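Local coordinates for periplasmic binding protein/LacI transcriptional regulator (Brachyspira murdochii, PDB 4KQC), which probably binds a carbohydrate as a solute-binding protein that serves an ABC transporter, at residues L55-A69 with Q78-F92. Numbering follows the deposited sequence.
Sequences LDSEINKNPDAIAFA and QIKRIKEKNIPLIGF
Asp56 OD1 is gripped from two directions: Arg81 NH1, arriving from above the carboxylate plane, makes a salt bridge to it through a nearly straight hydrogen bond (3.1 Å, N-H...O 169°), and a water donates to it while accepting from Arg81 NE. The setting is the beta-alpha-beta unit of strand 66-68, helix 76-84 and strand 89-92 in one Rossmann-like lobe of the periplasmic binding protein fold, with helical segments 55-60 and 78-84 nearly parallel (11°). Asp56 OD2 takes the amide N-H of Gln78 NE2 at 3.1 Å. Arg81 NH1 also reaches Asp56 O, on the face of that carbonyl away from Asn60 N. The Asn60 side-chain C=O points almost straight at Arg81 NH2 (OD1 to NH2 2.7 Å), though the N-H is somewhat bent. Ile59 CG2 lies over one guanidinium face, while the bonds at the edge fix the group's rotation. A leucine in place of Arg81 would probably leave the Asp56 carboxylate without its salt-bridge partner and Asn60 OD1 without its donor. Deeper in, Ile59 CD1 meets Ile82 CG1 at 3.5 Å, and Ile66 CD1 touches both Ile82 CD1 and Ile87 CG2. Four backbone bonds pair the parallel strands, from Ile66 N-Pro88 O to Phe92 N-Phe68 O; helix 273-288 touches Pro88, Ile90 and Phe92. With CG between backbone N and carbonyl carbon (chi1 75°), the Phe92 ring turns back toward the end of strand 66-68, and Ala69 CB, just past it, lies over one face, 4.1 Å from the ring centroid.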
loop_
_atom_site.group_PDB
_atom_site.type_symbol
_atom_site.label_atom_id
_atom_site.label_comp_id
_atom_site.label_asym_id
_atom_site.label_seq_id
_atom_site.Cartn_x
_atom_site.Cartn_y
_atom_site.Cartn_z
ATOM N N LEU A 55 -6.457 -21.017 5.056
ATOM C CA LEU A 55 -7.262 -20.493 6.174
ATOM C C LEU A 55 -8.170 -21.614 6.767
ATOM O O LEU A 55 -8.215 -21.800 7.998
ATOM C CB LEU A 55 -8.047 -19.276 5.710
ATOM C CG LEU A 55 -8.937 -18.639 6.785
ATOM C CD1 LEU A 55 -8.148 -18.245 8.042
ATOM C CD2 LEU A 55 -9.570 -17.424 6.170
ATOM N N ASP A 56 -8.850 -22.383 5.918
ATOM C CA ASP A 56 -9.601 -23.504 6.424
ATOM C C ASP A 56 -8.807 -24.501 7.216
ATOM O O ASP A 56 -9.270 -24.965 8.269
ATOM C CB ASP A 56 -10.246 -24.242 5.265
ATOM C CG ASP A 56 -11.549 -23.531 4.790
ATOM O OD1 ASP A 56 -12.246 -22.930 5.639
ATOM O OD2 ASP A 56 -11.912 -23.636 3.598
ATOM N N SER A 57 -7.654 -24.888 6.668
ATOM C CA SER A 57 -6.755 -25.799 7.346
ATOM C C SER A 57 -6.334 -25.295 8.734
ATOM O O SER A 57 -6.300 -26.048 9.698
ATOM C CB SER A 57 -5.562 -26.111 6.411
ATOM O OG SER A 57 -5.992 -26.933 5.293
ATOM N N GLU A 58 -6.063 -23.997 8.866
ATOM C CA GLU A 58 -5.684 -23.422 10.118
ATOM C C GLU A 58 -6.890 -23.367 11.095
ATOM O O GLU A 58 -6.715 -23.603 12.288
ATOM C CB GLU A 58 -5.088 -22.011 9.894
ATOM C CG GLU A 58 -3.726 -22.021 9.221
ATOM C CD GLU A 58 -2.676 -22.796 10.021
ATOM O OE1 GLU A 58 -2.533 -22.510 11.205
ATOM O OE2 GLU A 58 -2.047 -23.788 9.529
ATOM N N ILE A 59 -8.068 -23.060 10.585
ATOM C CA ILE A 59 -9.259 -23.028 11.431
ATOM C C ILE A 59 -9.446 -24.428 12.058
ATOM O O ILE A 59 -9.767 -24.576 13.242
ATOM C CB ILE A 59 -10.504 -22.633 10.620
ATOM C CG1 ILE A 59 -10.435 -21.189 10.157
ATOM C CG2 ILE A 59 -11.746 -22.857 11.474
ATOM C CD1 ILE A 59 -11.430 -20.813 9.106
ATOM N N ASN A 60 -9.293 -25.451 11.248
ATOM C CA ASN A 60 -9.459 -26.802 11.699
ATOM C C ASN A 60 -8.555 -27.241 12.836
ATOM O O ASN A 60 -8.886 -28.198 13.578
ATOM C CB ASN A 60 -9.286 -27.781 10.516
ATOM C CG ASN A 60 -10.355 -27.676 9.463
ATOM O OD1 ASN A 60 -11.373 -27.069 9.665
ATOM N ND2 ASN A 60 -10.073 -28.214 8.300
ATOM N N LYS A 61 -7.403 -26.575 12.997
ATOM C CA LYS A 61 -6.466 -26.792 14.112
ATOM C C LYS A 61 -6.908 -26.302 15.483
ATOM O O LYS A 61 -6.184 -26.542 16.505
ATOM C CB LYS A 61 -5.114 -26.175 13.785
ATOM C CG LYS A 61 -4.469 -26.786 12.542
ATOM C CD LYS A 61 -3.097 -26.152 12.297
ATOM C CE LYS A 61 -2.390 -26.760 11.112
ATOM N NZ LYS A 61 -1.112 -26.048 10.853
ATOM N N ASN A 62 -8.054 -25.612 15.516
ATOM C CA ASN A 62 -8.529 -24.942 16.707
ATOM C C ASN A 62 -7.445 -24.092 17.373
ATOM O O ASN A 62 -7.131 -24.314 18.532
ATOM C CB ASN A 62 -9.079 -25.969 17.686
ATOM C CG ASN A 62 -10.327 -26.615 17.150
ATOM O OD1 ASN A 62 -11.241 -25.899 16.673
ATOM N ND2 ASN A 62 -10.373 -27.984 17.133
ATOM N N PRO A 63 -6.886 -23.130 16.653
ATOM C CA PRO A 63 -5.864 -22.246 17.224
ATOM C C PRO A 63 -6.453 -21.316 18.267
ATOM O O PRO A 63 -7.653 -21.084 18.336
ATOM C CB PRO A 63 -5.350 -21.475 16.024
ATOM C CG PRO A 63 -6.519 -21.421 15.116
ATOM C CD PRO A 63 -7.277 -22.709 15.315
ATOM N N ASP A 64 -5.587 -20.764 19.090
ATOM C CA ASP A 64 -5.983 -19.823 20.087
ATOM C C ASP A 64 -6.477 -18.435 19.563
ATOM O O ASP A 64 -7.258 -17.734 20.235
ATOM C CB ASP A 64 -4.799 -19.625 21.016
ATOM C CG ASP A 64 -4.348 -20.954 21.677
ATOM O OD1 ASP A 64 -5.220 -21.705 22.085
ATOM O OD2 ASP A 64 -3.181 -21.093 21.910
ATOM N N ALA A 65 -6.019 -18.096 18.371
ATOM C CA ALA A 65 -6.426 -16.956 17.649
ATOM C C ALA A 65 -5.911 -17.038 16.239
ATOM O O ALA A 65 -5.042 -17.854 15.936
ATOM C CB ALA A 65 -5.891 -15.699 18.332
ATOM N N ILE A 66 -6.453 -16.209 15.336
ATOM C CA ILE A 66 -6.041 -16.149 13.942
ATOM C C ILE A 66 -5.780 -14.700 13.607
ATOM O O ILE A 66 -6.625 -13.851 13.912
ATOM C CB ILE A 66 -7.145 -16.659 13.009
ATOM C CG1 ILE A 66 -7.360 -18.169 13.273
ATOM C CG2 ILE A 66 -6.841 -16.467 11.515
ATOM C CD1 ILE A 66 -8.632 -18.720 12.637
ATOM N N ALA A 67 -4.659 -14.454 12.942
ATOM C CA ALA A 67 -4.397 -13.160 12.279
ATOM C C ALA A 67 -4.427 -13.406 10.799
ATOM O O ALA A 67 -3.807 -14.393 10.296
ATOM C CB ALA A 67 -3.062 -12.578 12.711
ATOM N N PHE A 68 -5.083 -12.524 10.057
ATOM C CA PHE A 68 -5.390 -12.744 8.653
ATOM C C PHE A 68 -5.231 -11.496 7.783
ATOM O O PHE A 68 -5.751 -10.411 8.168
ATOM C CB PHE A 68 -6.835 -13.283 8.548
ATOM C CG PHE A 68 -7.295 -13.640 7.078
ATOM C CD1 PHE A 68 -6.426 -14.223 6.151
ATOM C CD2 PHE A 68 -8.622 -13.413 6.658
ATOM C CE1 PHE A 68 -6.830 -14.595 4.883
ATOM C CE2 PHE A 68 -9.041 -13.803 5.372
ATOM C CZ PHE A 68 -8.147 -14.365 4.465
ATOM N N ALA A 69 -4.516 -11.644 6.659
ATOM C CA ALA A 69 -4.418 -10.585 5.614
ATOM C C ALA A 69 -4.909 -11.210 4.342
ATOM O O ALA A 69 -4.163 -11.998 3.765
ATOM C CB ALA A 69 -2.979 -10.155 5.426
ATOM N N GLN A 78 -15.239 -18.820 5.486
ATOM C CA GLN A 78 -14.184 -19.059 6.492
ATOM C C GLN A 78 -14.406 -18.152 7.725
ATOM O O GLN A 78 -14.360 -18.611 8.874
ATOM C CB GLN A 78 -12.825 -18.755 5.858
ATOM C CG GLN A 78 -12.385 -19.826 4.889
ATOM C CD GLN A 78 -13.017 -19.724 3.493
ATOM O OE1 GLN A 78 -13.576 -18.695 3.090
ATOM N NE2 GLN A 78 -13.008 -20.837 2.794
ATOM N N ILE A 79 -14.731 -16.898 7.462
ATOM C CA ILE A 79 -14.935 -15.940 8.554
ATOM C C ILE A 79 -16.199 -16.309 9.340
ATOM O O ILE A 79 -16.233 -16.283 10.586
ATOM C CB ILE A 79 -14.976 -14.503 8.025
ATOM C CG1 ILE A 79 -13.633 -14.109 7.489
ATOM C CG2 ILE A 79 -15.445 -13.522 9.115
ATOM C CD1 ILE A 79 -13.707 -12.936 6.556
ATOM N N LYS A 80 -17.223 -16.757 8.639
ATOM C CA LYS A 80 -18.433 -17.242 9.302
ATOM C C LYS A 80 -18.142 -18.381 10.238
ATOM O O LYS A 80 -18.658 -18.435 11.396
ATOM C CB LYS A 80 -19.515 -17.619 8.257
ATOM C CG LYS A 80 -20.797 -18.019 8.919
ATOM C CD LYS A 80 -21.943 -17.810 7.966
ATOM C CE LYS A 80 -23.210 -18.373 8.548
ATOM N NZ LYS A 80 -24.252 -18.340 7.483
ATOM N N ARG A 81 -17.313 -19.333 9.789
ATOM C CA ARG A 81 -16.921 -20.473 10.644
ATOM C C ARG A 81 -16.096 -20.029 11.864
ATOM O O ARG A 81 -16.292 -20.522 12.967
ATOM C CB ARG A 81 -16.269 -21.596 9.750
ATOM C CG ARG A 81 -15.935 -22.915 10.422
ATOM C CD ARG A 81 -15.908 -24.062 9.409
ATOM N NE ARG A 81 -14.696 -24.045 8.637
ATOM C CZ ARG A 81 -13.601 -24.752 8.923
ATOM N NH1 ARG A 81 -12.493 -24.610 8.174
ATOM N NH2 ARG A 81 -13.571 -25.547 9.980
ATOM N N ILE A 82 -15.149 -19.155 11.619
ATOM C CA ILE A 82 -14.328 -18.560 12.722
ATOM C C ILE A 82 -15.250 -17.978 13.780
ATOM O O ILE A 82 -15.050 -18.166 14.991
ATOM C CB ILE A 82 -13.339 -17.529 12.152
ATOM C CG1 ILE A 82 -12.181 -18.222 11.404
ATOM C CG2 ILE A 82 -12.822 -16.657 13.283
ATOM C CD1 ILE A 82 -11.335 -17.284 10.535
ATOM N N LYS A 83 -16.239 -17.217 13.320
ATOM C CA LYS A 83 -17.194 -16.541 14.234
ATOM C C LYS A 83 -17.946 -17.584 15.045
ATOM O O LYS A 83 -17.997 -17.508 16.270
ATOM C CB LYS A 83 -18.131 -15.617 13.468
ATOM C CG LYS A 83 -18.997 -14.787 14.397
ATOM C CD LYS A 83 -20.001 -13.980 13.619
ATOM C CE LYS A 83 -20.462 -12.859 14.518
ATOM N NZ LYS A 83 -21.486 -12.021 13.871
ATOM N N GLU A 84 -18.454 -18.629 14.373
ATOM C CA GLU A 84 -19.156 -19.682 15.085
ATOM C C GLU A 84 -18.313 -20.420 16.112
ATOM O O GLU A 84 -18.776 -20.714 17.218
ATOM C CB GLU A 84 -19.690 -20.658 14.043
ATOM C CG GLU A 84 -20.628 -21.721 14.623
ATOM C CD GLU A 84 -19.956 -22.933 15.222
ATOM O OE1 GLU A 84 -18.753 -23.164 14.960
ATOM O OE2 GLU A 84 -20.682 -23.681 15.952
ATOM N N LYS A 85 -17.051 -20.673 15.775
ATOM C CA LYS A 85 -16.113 -21.365 16.653
ATOM C C LYS A 85 -15.583 -20.451 17.773
ATOM O O LYS A 85 -14.852 -20.909 18.647
ATOM C CB LYS A 85 -14.918 -21.962 15.867
ATOM C CG LYS A 85 -15.350 -23.101 14.975
ATOM C CD LYS A 85 -14.236 -23.512 14.026
ATOM C CE LYS A 85 -13.121 -24.279 14.743
ATOM N NZ LYS A 85 -13.544 -25.650 15.148
ATOM N N ASN A 86 -15.935 -19.182 17.739
ATOM C CA ASN A 86 -15.445 -18.214 18.727
ATOM C C ASN A 86 -13.932 -18.157 18.832
ATOM O O ASN A 86 -13.391 -17.921 19.937
ATOM C CB ASN A 86 -16.075 -18.476 20.127
ATOM C CG ASN A 86 -17.566 -18.240 20.141
ATOM O OD1 ASN A 86 -18.352 -19.113 20.585
ATOM N ND2 ASN A 86 -17.979 -17.096 19.639
ATOM N N ILE A 87 -13.265 -18.290 17.703
ATOM C CA ILE A 87 -11.796 -18.046 17.605
ATOM C C ILE A 87 -11.549 -16.535 17.440
ATOM O O ILE A 87 -12.075 -15.939 16.516
ATOM C CB ILE A 87 -11.192 -18.808 16.444
ATOM C CG1 ILE A 87 -11.351 -20.347 16.610
ATOM C CG2 ILE A 87 -9.722 -18.466 16.294
ATOM C CD1 ILE A 87 -11.128 -21.110 15.307
ATOM N N PRO A 88 -10.763 -15.911 18.299
ATOM C CA PRO A 88 -10.473 -14.511 18.103
ATOM C C PRO A 88 -9.773 -14.261 16.776
ATOM O O PRO A 88 -8.822 -14.955 16.428
ATOM C CB PRO A 88 -9.547 -14.180 19.255
ATOM C CG PRO A 88 -9.840 -15.196 20.302
ATOM C CD PRO A 88 -10.302 -16.408 19.604
ATOM N N LEU A 89 -10.278 -13.266 16.055
ATOM C CA LEU A 89 -9.825 -12.935 14.707
ATOM C C LEU A 89 -9.280 -11.497 14.675
ATOM O O LEU A 89 -9.996 -10.575 15.022
ATOM C CB LEU A 89 -10.975 -13.123 13.688
ATOM C CG LEU A 89 -10.648 -12.821 12.254
ATOM C CD1 LEU A 89 -9.520 -13.703 11.662
ATOM C CD2 LEU A 89 -11.928 -12.892 11.430
ATOM N N ILE A 90 -8.064 -11.376 14.175
ATOM C CA ILE A 90 -7.356 -10.095 14.025
ATOM C C ILE A 90 -7.079 -9.928 12.562
ATOM O O ILE A 90 -6.577 -10.870 11.912
ATOM C CB ILE A 90 -6.022 -10.145 14.798
ATOM C CG1 ILE A 90 -6.236 -10.370 16.304
ATOM C CG2 ILE A 90 -5.108 -8.941 14.550
ATOM C CD1 ILE A 90 -7.187 -9.402 16.943
ATOM N N GLY A 91 -7.342 -8.754 12.005
ATOM C CA GLY A 91 -6.813 -8.453 10.666
ATOM C C GLY A 91 -5.405 -7.842 10.754
ATOM O O GLY A 91 -5.032 -7.153 11.756
ATOM N N PHE A 92 -4.639 -7.988 9.693
ATOM C CA PHE A 92 -3.414 -7.258 9.571
ATOM C C PHE A 92 -3.100 -6.878 8.153
ATOM O O PHE A 92 -3.608 -7.473 7.225
ATOM C CB PHE A 92 -2.259 -7.926 10.326
ATOM C CG PHE A 92 -1.688 -9.142 9.675
ATOM C CD1 PHE A 92 -2.436 -10.266 9.588
ATOM C CD2 PHE A 92 -0.392 -9.170 9.194
ATOM C CE1 PHE A 92 -1.929 -11.414 9.041
ATOM C CE2 PHE A 92 0.139 -10.312 8.637
ATOM C CZ PHE A 92 -0.645 -11.459 8.546
HETATM O O HOH W 1 -15.101 -22.476 6.349
#